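Antigen TpF1 (Treponema pallidum, PDB 2FJC) binds ferric iron as a mini-ferritin of the Dps family, probably oxidises it, and may also play a structural role in the outer membrane. Local coordinates at residues R19-D24 with S118-L123; A66-Q71 with S127-T132; R108-L113 with R141-A146. All coordinates share one frame; numbering follows the deposited sequence.

The three contacts sample a single ferritin-like helical bundle. Along the chain their segments interleave: 19-24, 66-71 and 108-113 come first, followed by 118-123, 127-132 and 141-146. Contact 1 joins helix 8-38 to helix 99-127, contact 2 joins helix 44-71 to helix 130-154, and contact 3 joins helix 99-127 to helix 130-154. The centre of contact 1 lies about 11 Å from that of contact 2 and about 13 Å from that of contact 3, and it touches both. The centres of contacts 2 and 3 are about 20 Å apart. All four long helices are thus tied together, and segment 66-71 of contact 2 carries an iron ligand, Glu67.

Contact 1: residues R19-D24 with S118-L123; sequences RQHVAD and SQTQVL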
loop_
_atom_site.group_PDB
_atom_site.type_symbol
_atom_site.label_atom_id
_atom_site.label_comp_id
_atom_site.label_asym_id
_atom_site.label_seq_id
_atom_site.Cartn_x
_atom_site.Cartn_y
_atom_site.Cartn_z
ATOM N N ARG B 19 -20.759 -22.127 23.576
ATOM C CA ARG B 19 -21.894 -22.437 22.714
ATOM C C ARG B 19 -22.926 -21.336 22.801
ATOM O O ARG B 19 -23.513 -20.942 21.799
ATOM C CB ARG B 19 -22.541 -23.770 23.113
ATOM C CG ARG B 19 -21.884 -24.982 22.459
ATOM C CD ARG B 19 -22.332 -26.293 23.082
ATOM N NE ARG B 19 -23.786 -26.462 23.086
ATOM C CZ ARG B 19 -24.524 -26.750 22.013
ATOM N NH1 ARG B 19 -23.952 -26.900 20.821
ATOM N NH2 ARG B 19 -25.839 -26.911 22.135
ATOM N N GLN B 20 -23.152 -20.829 24.003
ATOM C CA GLN B 20 -24.117 -19.768 24.165
ATOM C C GLN B 20 -23.606 -18.473 23.536
ATOM O O GLN B 20 -24.374 -17.729 22.930
ATOM C CB GLN B 20 -24.444 -19.525 25.632
ATOM C CG GLN B 20 -25.432 -18.388 25.771
ATOM C CD GLN B 20 -25.932 -18.199 27.172
ATOM O OE1 GLN B 20 -25.160 -17.865 28.082
ATOM N NE2 GLN B 20 -27.239 -18.407 27.365
ATOM N N HIS B 21 -22.315 -18.200 23.684
ATOM C CA HIS B 21 -21.747 -16.989 23.098
ATOM C C HIS B 21 -21.951 -16.980 21.589
ATOM O O HIS B 21 -22.334 -15.964 21.014
ATOM C CB HIS B 21 -20.254 -16.884 23.401
ATOM C CG HIS B 21 -19.943 -16.792 24.857
ATOM N ND1 HIS B 21 -20.819 -16.241 25.763
ATOM C CD2 HIS B 21 -18.835 -17.125 25.556
ATOM C CE1 HIS B 21 -20.262 -16.234 26.960
ATOM N NE2 HIS B 21 -19.058 -16.763 26.862
ATOM N N VAL B 22 -21.694 -18.117 20.952
ATOM C CA VAL B 22 -21.862 -18.227 19.513
ATOM C C VAL B 22 -23.303 -17.897 19.145
ATOM O O VAL B 22 -23.561 -17.127 18.219
ATOM C CB VAL B 22 -21.520 -19.647 19.021
ATOM C CG1 VAL B 22 -21.900 -19.796 17.567
ATOM C CG2 VAL B 22 -20.036 -19.906 19.212
ATOM N N ALA B 23 -24.236 -18.476 19.887
ATOM C CA ALA B 23 -25.643 -18.245 19.651
ATOM C C ALA B 23 -26.005 -16.767 19.825
ATOM O O ALA B 23 -26.682 -16.189 18.981
ATOM C CB ALA B 23 -26.471 -19.102 20.590
ATOM N N ASP B 24 -25.547 -16.157 20.912
ATOM C CA ASP B 24 -25.846 -14.757 21.167
ATOM C C ASP B 24 -25.221 -13.857 20.115
ATOM O O ASP B 24 -25.859 -12.913 19.652
ATOM C CB ASP B 24 -25.366 -14.337 22.566
ATOM C CG ASP B 24 -26.225 -14.925 23.690
ATOM O OD1 ASP B 24 -27.384 -15.314 23.436
ATOM O OD2 ASP B 24 -25.752 -14.983 24.842
ATOM N N SER B 118 -17.616 -12.298 30.846
ATOM C CA SER B 118 -16.826 -12.228 32.065
ATOM C C SER B 118 -16.912 -13.531 32.861
ATOM O O SER B 118 -15.930 -13.960 33.458
ATOM C CB SER B 118 -17.288 -11.063 32.936
ATOM O OG SER B 118 -16.788 -9.836 32.452
ATOM N N GLN B 119 -18.081 -14.161 32.867
ATOM C CA GLN B 119 -18.232 -15.409 33.599
ATOM C C GLN B 119 -17.319 -16.454 32.975
ATOM O O GLN B 119 -16.677 -17.231 33.678
ATOM C CB GLN B 119 -19.682 -15.893 33.559
ATOM C CG GLN B 119 -20.673 -14.848 34.024
ATOM C CD GLN B 119 -22.111 -15.309 33.889
ATOM O OE1 GLN B 119 -22.485 -15.947 32.897
ATOM N NE2 GLN B 119 -22.932 -14.978 34.880
ATOM N N THR B 120 -17.262 -16.456 31.649
ATOM C CA THR B 120 -16.434 -17.402 30.935
ATOM C C THR B 120 -14.958 -17.125 31.199
ATOM O O THR B 120 -14.177 -18.052 31.399
ATOM C CB THR B 120 -16.697 -17.330 29.437
ATOM O OG1 THR B 120 -18.090 -17.548 29.196
ATOM C CG2 THR B 120 -15.897 -18.395 28.707
ATOM N N GLN B 121 -14.571 -15.854 31.219
ATOM C CA GLN B 121 -13.179 -15.552 31.460
ATOM C C GLN B 121 -12.785 -16.010 32.851
ATOM O O GLN B 121 -11.681 -16.517 33.032
ATOM C CB GLN B 121 -12.873 -14.062 31.192
ATOM C CG GLN B 121 -12.581 -13.136 32.346
ATOM C CD GLN B 121 -11.347 -13.477 33.154
ATOM O OE1 GLN B 121 -10.260 -13.700 32.623
ATOM N NE2 GLN B 121 -11.516 -13.499 34.466
ATOM N N VAL B 122 -13.688 -15.881 33.822
ATOM C CA VAL B 122 -13.404 -16.328 35.182
ATOM C C VAL B 122 -13.226 -17.845 35.187
ATOM O O VAL B 122 -12.287 -18.356 35.789
ATOM C CB VAL B 122 -14.541 -15.925 36.169
ATOM C CG1 VAL B 122 -14.401 -16.664 37.493
ATOM C CG2 VAL B 122 -14.481 -14.422 36.424
ATOM N N LEU B 123 -14.115 -18.560 34.505
ATOM C CA LEU B 123 -14.023 -20.014 34.430
ATOM C C LEU B 123 -12.698 -20.434 33.820
ATOM O O LEU B 123 -11.989 -21.283 34.356
ATOM C CB LEU B 123 -15.144 -20.596 33.575
ATOM C CG LEU B 123 -16.534 -20.714 34.203
ATOM C CD1 LEU B 123 -17.511 -21.307 33.182
ATOM C CD2 LEU B 123 -16.466 -21.599 35.442
#
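A single buried polar bridge between two antiparallel helices, His21 on helix 8-38 and Thr120 on helix 99-127, makes up this contact in the interior of the bundle. The imidazole and the hydroxyl reach toward each other from opposite directions, and His21 NE2 lies 2.6 Å from Thr120 OG1 in a moderately bent hydrogen bond (148°), in which either group could be the donor. OG1 meets the ring at its edge, near the plane, and Thr120 CB follows in the same plane, 3.5 Å from His21 NE2. The threonine torsion explains the approach: at chi1 -56° the hydroxyl stands opposite the carbonyl carbon and faces the histidine, while the methyl CG2 stays 4.0 Å from His21 NE2. In the four-helix bundle of the ferritin-like fold, side chains from all four helices pack into a common core. His21 rests on Ile65 and meets the ring of Phe117 with the planes at about 50°, whereas Thr120 packs on Leu18 and Ile136. Weak bonds to Gln17 OE1 and Arg116 O add to the hold on the hydroxyl. Only 75 Å² is buried between the two segments, since the backbones stand well apart, with 9.5 Å between His21 CA and Thr120 CA.

Contact 2: residues A66-Q71 with S127-T132; sequences AERLLQ and SGDAVT. With FE (Fe (III) ion), chain R.
Arg68, near the end of helix 44-71, grips the first turn of helix 130-154 through Asp129, Val131 and Thr132. The packing is tight around its guanidinium. Arg68 NE points almost straight (177°) at Thr132 OG1, 2.8 Å away and in the guanidinium plane, while Arg68 NH2 forms a salt bridge of 2.8 Å with Asp129 OD1 on the syn side, the two flat groups being turned 63° apart. Val131 CG1 closes over one face, 3.4 Å from Arg68 CZ. A bend at chi2 (49°) brings the arginine to these partners. Asp129 is itself fixed as the N-cap: its OD1 also accepts from Thr132 N, reached from the opposite face to Arg68 NH2, and its OD2 accepts from Thr132 OG1 at 2.7 Å. The hydroxyl therefore gives one bond and receives another. Elsewhere the contact is looser: Arg68 remains partly exposed to solvent, and Gln71 barely meets segment 127-132, packing instead on Trp148 of a neighbouring subunit. Glu67 turns elsewhere, its OE2 binding the ferric ion at 2.4 Å. Together with Asp63 of the same chain and His36 of another neighbouring subunit, it forms the intersubunit iron site characteristic of Dps mini-ferritins.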
loop_
_atom_site.group_PDB
_atom_site.type_symbol
_atom_site.label_atom_id
_atom_site.label_comp_id
_atom_site.label_asym_id
_atom_site.label_seq_id
_atom_site.Cartn_x
_atom_site.Cartn_y
_atom_site.Cartn_z
ATOM N N ALA B 66 -16.335 -19.716 18.045
ATOM C CA ALA B 66 -16.801 -20.981 17.499
ATOM C C ALA B 66 -15.608 -21.901 17.248
ATOM O O ALA B 66 -15.666 -23.106 17.495
ATOM C CB ALA B 66 -17.546 -20.749 16.205
ATOM N N GLU B 67 -14.523 -21.325 16.751
ATOM C CA GLU B 67 -13.332 -22.103 16.466
ATOM C C GLU B 67 -12.640 -22.575 17.729
ATOM O O GLU B 67 -12.010 -23.631 17.734
ATOM C CB GLU B 67 -12.359 -21.293 15.624
ATOM C CG GLU B 67 -12.227 -21.833 14.220
ATOM C CD GLU B 67 -12.395 -20.759 13.168
ATOM O OE1 GLU B 67 -11.725 -19.707 13.277
ATOM O OE2 GLU B 67 -13.192 -20.974 12.233
ATOM N N ARG B 68 -12.742 -21.789 18.796
ATOM C CA ARG B 68 -12.127 -22.183 20.048
ATOM C C ARG B 68 -12.884 -23.403 20.551
ATOM O O ARG B 68 -12.303 -24.355 21.071
ATOM C CB ARG B 68 -12.209 -21.048 21.069
ATOM C CG ARG B 68 -11.604 -21.399 22.422
ATOM C CD ARG B 68 -10.225 -22.011 22.255
ATOM N NE ARG B 68 -9.635 -22.406 23.532
ATOM C CZ ARG B 68 -8.581 -23.208 23.639
ATOM N NH1 ARG B 68 -8.010 -23.697 22.542
ATOM N NH2 ARG B 68 -8.108 -23.534 24.834
ATOM N N LEU B 69 -14.196 -23.360 20.374
ATOM C CA LEU B 69 -15.066 -24.444 20.772
ATOM C C LEU B 69 -14.643 -25.712 20.022
ATOM O O LEU B 69 -14.574 -26.801 20.595
ATOM C CB LEU B 69 -16.499 -24.066 20.428
ATOM C CG LEU B 69 -17.667 -24.838 21.011
ATOM C CD1 LEU B 69 -17.536 -24.958 22.513
ATOM C CD2 LEU B 69 -18.943 -24.085 20.648
ATOM N N LEU B 70 -14.354 -25.565 18.736
ATOM C CA LEU B 70 -13.929 -26.702 17.930
ATOM C C LEU B 70 -12.614 -27.263 18.466
ATOM O O LEU B 70 -12.430 -28.474 18.551
ATOM C CB LEU B 70 -13.748 -26.280 16.467
ATOM C CG LEU B 70 -15.025 -25.845 15.754
ATOM C CD1 LEU B 70 -14.712 -25.314 14.367
ATOM C CD2 LEU B 70 -15.964 -27.037 15.685
ATOM N N GLN B 71 -11.700 -26.369 18.823
ATOM C CA GLN B 71 -10.414 -26.767 19.353
ATOM C C GLN B 71 -10.565 -27.538 20.649
ATOM O O GLN B 71 -9.791 -28.452 20.918
ATOM C CB GLN B 71 -9.542 -25.538 19.594
ATOM C CG GLN B 71 -9.182 -24.816 18.335
ATOM C CD GLN B 71 -8.650 -23.448 18.602
ATOM O OE1 GLN B 71 -8.713 -22.580 17.739
ATOM N NE2 GLN B 71 -8.117 -23.236 19.797
ATOM N N SER B 127 -9.509 -22.351 35.690
ATOM C CA SER B 127 -9.203 -23.701 35.233
ATOM C C SER B 127 -7.915 -23.785 34.435
ATOM O O SER B 127 -7.549 -24.850 33.955
ATOM C CB SER B 127 -10.351 -24.246 34.380
ATOM O OG SER B 127 -10.488 -23.504 33.180
ATOM N N GLY B 128 -7.229 -22.662 34.280
ATOM C CA GLY B 128 -5.986 -22.679 33.535
ATOM C C GLY B 128 -6.107 -22.670 32.018
ATOM O O GLY B 128 -5.108 -22.836 31.313
ATOM N N ASP B 129 -7.318 -22.490 31.503
ATOM C CA ASP B 129 -7.512 -22.435 30.054
ATOM C C ASP B 129 -7.068 -21.041 29.585
ATOM O O ASP B 129 -7.889 -20.167 29.280
ATOM C CB ASP B 129 -8.984 -22.675 29.701
ATOM C CG ASP B 129 -9.209 -22.815 28.200
ATOM O OD1 ASP B 129 -8.309 -22.410 27.425
ATOM O OD2 ASP B 129 -10.289 -23.323 27.792
ATOM N N ALA B 130 -5.754 -20.850 29.536
ATOM C CA ALA B 130 -5.152 -19.581 29.149
ATOM C C ALA B 130 -5.622 -19.070 27.789
ATOM O O ALA B 130 -5.956 -17.890 27.647
ATOM C CB ALA B 130 -3.624 -19.707 29.177
ATOM N N VAL B 131 -5.662 -19.951 26.795
ATOM C CA VAL B 131 -6.096 -19.558 25.460
ATOM C C VAL B 131 -7.516 -18.991 25.447
ATOM O O VAL B 131 -7.758 -17.906 24.917
ATOM C CB VAL B 131 -6.019 -20.738 24.471
ATOM C CG1 VAL B 131 -6.721 -20.390 23.174
ATOM C CG2 VAL B 131 -4.572 -21.078 24.195
ATOM N N THR B 132 -8.460 -19.722 26.022
ATOM C CA THR B 132 -9.831 -19.235 26.047
ATOM C C THR B 132 -9.891 -17.920 26.814
ATOM O O THR B 132 -10.616 -17.002 26.447
ATOM C CB THR B 132 -10.766 -20.248 26.709
ATOM O OG1 THR B 132 -10.755 -21.459 25.949
ATOM C CG2 THR B 132 -12.188 -19.700 26.775
HETATM FE FE FE R . -13.084 -19.270 10.483
#

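Contact 3: residues R108-L113 with R141-A146; sequences RDFEYL and RTLGKA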
loop_
_atom_site.group_PDB
_atom_site.type_symbol
_atom_site.label_atom_id
_atom_site.label_comp_id
_atom_site.label_asym_id
_atom_site.label_seq_id
_atom_site.Cartn_x
_atom_site.Cartn_y
_atom_site.Cartn_z
ATOM N N ARG B 108 -27.280 -2.155 25.544
ATOM C CA ARG B 108 -27.855 -3.102 26.484
ATOM C C ARG B 108 -27.387 -4.525 26.156
ATOM O O ARG B 108 -27.006 -5.287 27.055
ATOM C CB ARG B 108 -29.382 -3.005 26.421
ATOM C CG ARG B 108 -30.123 -3.451 27.672
ATOM C CD ARG B 108 -31.628 -3.143 27.554
ATOM N NE ARG B 108 -31.858 -1.728 27.264
ATOM C CZ ARG B 108 -32.880 -1.262 26.544
ATOM N NH1 ARG B 108 -33.782 -2.104 26.037
ATOM N NH2 ARG B 108 -32.991 0.046 26.308
ATOM N N ASP B 109 -27.410 -4.877 24.871
ATOM C CA ASP B 109 -26.976 -6.206 24.448
ATOM C C ASP B 109 -25.468 -6.390 24.652
ATOM O O ASP B 109 -25.002 -7.482 25.000
ATOM C CB ASP B 109 -27.340 -6.466 22.980
ATOM C CG ASP B 109 -28.831 -6.704 22.777
ATOM O OD1 ASP B 109 -29.511 -7.101 23.748
ATOM O OD2 ASP B 109 -29.327 -6.509 21.643
ATOM N N PHE B 110 -24.712 -5.321 24.439
ATOM C CA PHE B 110 -23.273 -5.382 24.628
ATOM C C PHE B 110 -22.985 -5.628 26.106
ATOM O O PHE B 110 -22.106 -6.412 26.452
ATOM C CB PHE B 110 -22.610 -4.078 24.179
ATOM C CG PHE B 110 -22.373 -3.988 22.688
ATOM C CD1 PHE B 110 -22.677 -5.060 21.847
ATOM C CD2 PHE B 110 -21.801 -2.838 22.133
ATOM C CE1 PHE B 110 -22.408 -4.986 20.480
ATOM C CE2 PHE B 110 -21.530 -2.758 20.765
ATOM C CZ PHE B 110 -21.834 -3.833 19.938
ATOM N N GLU B 111 -23.732 -4.956 26.977
ATOM C CA GLU B 111 -23.541 -5.120 28.409
ATOM C C GLU B 111 -23.930 -6.535 28.825
ATOM O O GLU B 111 -23.258 -7.148 29.648
ATOM C CB GLU B 111 -24.359 -4.073 29.176
ATOM C CG GLU B 111 -23.875 -2.653 28.926
ATOM C CD GLU B 111 -24.803 -1.590 29.498
ATOM O OE1 GLU B 111 -26.032 -1.721 29.339
ATOM O OE2 GLU B 111 -24.300 -0.612 30.088
ATOM N N TYR B 112 -25.007 -7.056 28.248
ATOM C CA TYR B 112 -25.417 -8.409 28.565
ATOM C C TYR B 112 -24.297 -9.361 28.148
ATOM O O TYR B 112 -23.923 -10.242 28.918
ATOM C CB TYR B 112 -26.728 -8.765 27.852
ATOM C CG TYR B 112 -26.969 -10.249 27.702
ATOM C CD1 TYR B 112 -26.442 -10.955 26.619
ATOM C CD2 TYR B 112 -27.718 -10.957 28.646
ATOM C CE1 TYR B 112 -26.653 -12.326 26.475
ATOM C CE2 TYR B 112 -27.935 -12.332 28.512
ATOM C CZ TYR B 112 -27.396 -13.007 27.421
ATOM O OH TYR B 112 -27.572 -14.368 27.281
ATOM N N LEU B 113 -23.758 -9.183 26.943
ATOM C CA LEU B 113 -22.662 -10.039 26.477
ATOM C C LEU B 113 -21.453 -9.908 27.387
ATOM O O LEU B 113 -20.794 -10.892 27.708
ATOM C CB LEU B 113 -22.230 -9.682 25.049
ATOM C CG LEU B 113 -23.074 -10.227 23.898
ATOM C CD1 LEU B 113 -22.512 -9.745 22.579
ATOM C CD2 LEU B 113 -23.082 -11.742 23.954
ATOM N N ARG B 141 -12.410 -6.563 25.929
ATOM C CA ARG B 141 -11.795 -5.257 25.781
ATOM C C ARG B 141 -12.517 -4.425 24.731
ATOM O O ARG B 141 -12.811 -3.259 24.977
ATOM C CB ARG B 141 -10.315 -5.372 25.414
ATOM C CG ARG B 141 -9.608 -4.017 25.410
ATOM C CD ARG B 141 -8.144 -4.089 24.963
ATOM N NE ARG B 141 -7.416 -5.189 25.597
ATOM C CZ ARG B 141 -6.087 -5.271 25.652
ATOM N NH1 ARG B 141 -5.339 -4.313 25.114
ATOM N NH2 ARG B 141 -5.507 -6.315 26.234
ATOM N N THR B 142 -12.821 -5.008 23.571
ATOM C CA THR B 142 -13.508 -4.234 22.547
ATOM C C THR B 142 -14.943 -3.902 22.981
ATOM O O THR B 142 -15.467 -2.836 22.644
ATOM C CB THR B 142 -13.520 -4.952 21.169
ATOM O OG1 THR B 142 -14.408 -6.068 21.214
ATOM C CG2 THR B 142 -12.131 -5.435 20.805
ATOM N N LEU B 143 -15.581 -4.798 23.732
ATOM C CA LEU B 143 -16.936 -4.534 24.210
ATOM C C LEU B 143 -16.913 -3.366 25.190
ATOM O O LEU B 143 -17.765 -2.492 25.144
ATOM C CB LEU B 143 -17.527 -5.753 24.914
ATOM C CG LEU B 143 -18.183 -6.822 24.047
ATOM C CD1 LEU B 143 -18.596 -7.975 24.929
ATOM C CD2 LEU B 143 -19.389 -6.253 23.322
ATOM N N GLY B 144 -15.922 -3.359 26.071
ATOM C CA GLY B 144 -15.822 -2.302 27.053
ATOM C C GLY B 144 -15.682 -0.944 26.415
ATOM O O GLY B 144 -16.281 0.029 26.866
ATOM N N LYS B 145 -14.890 -0.871 25.355
ATOM C CA LYS B 145 -14.688 0.387 24.676
ATOM C C LYS B 145 -15.982 0.823 23.990
ATOM O O LYS B 145 -16.361 1.996 24.072
ATOM C CB LYS B 145 -13.551 0.274 23.658
ATOM C CG LYS B 145 -13.139 1.612 23.064
ATOM C CD LYS B 145 -11.891 1.489 22.195
ATOM C CE LYS B 145 -11.386 2.861 21.728
ATOM N NZ LYS B 145 -11.008 3.743 22.885
ATOM N N ALA B 146 -16.665 -0.115 23.336
ATOM C CA ALA B 146 -17.914 0.206 22.644
ATOM C C ALA B 146 -19.011 0.628 23.630
ATOM O O ALA B 146 -19.756 1.569 23.372
ATOM C CB ALA B 146 -18.383 -0.986 21.804
#
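Phe110 and Leu143 meet where helices 99-127 and 130-154, consecutive in the chain, run back alongside each other. The axes of the two short segments approach to 9.8 Å at 147° between their directions, and 193 Å² is buried, with no hydrogen bond between them. The first interaction is a CH-pi contact. The methyl Leu143 CD2 sits over one face of the Phe110 ring, 4.1 Å from its centroid and 26° off the normal, coming nearest to the CG-CD1 side, with Phe110 CD1 3.8 Å from Leu143 CD2. With chi2 at -4°, a less common rotation for phenylalanine, CA lies nearly in the ring plane, and the face so turned is the one the methyl meets. The remaining interactions are plain apolar contacts. Ala146 CB approaches the CD2-CE2 side of the ring obliquely, 3.8 Å from Phe110 CE2. One turn further along the same helix as Phe110, Leu113 CB lies 4.0 Å from Leu143 CD1, so the two branches of the leucine are shared between two residues. Beyond the pair, helix 8-38 supplies Leu28 against both Phe110 and Leu113, with Leu25 also on Leu113. Helix 44-71 sets Tyr54 edge-to-face with Phe110, and Ile147 and Leu150 of helix 130-154 complete the surroundings of that ring, which thus draws on all four long helices of the bundle.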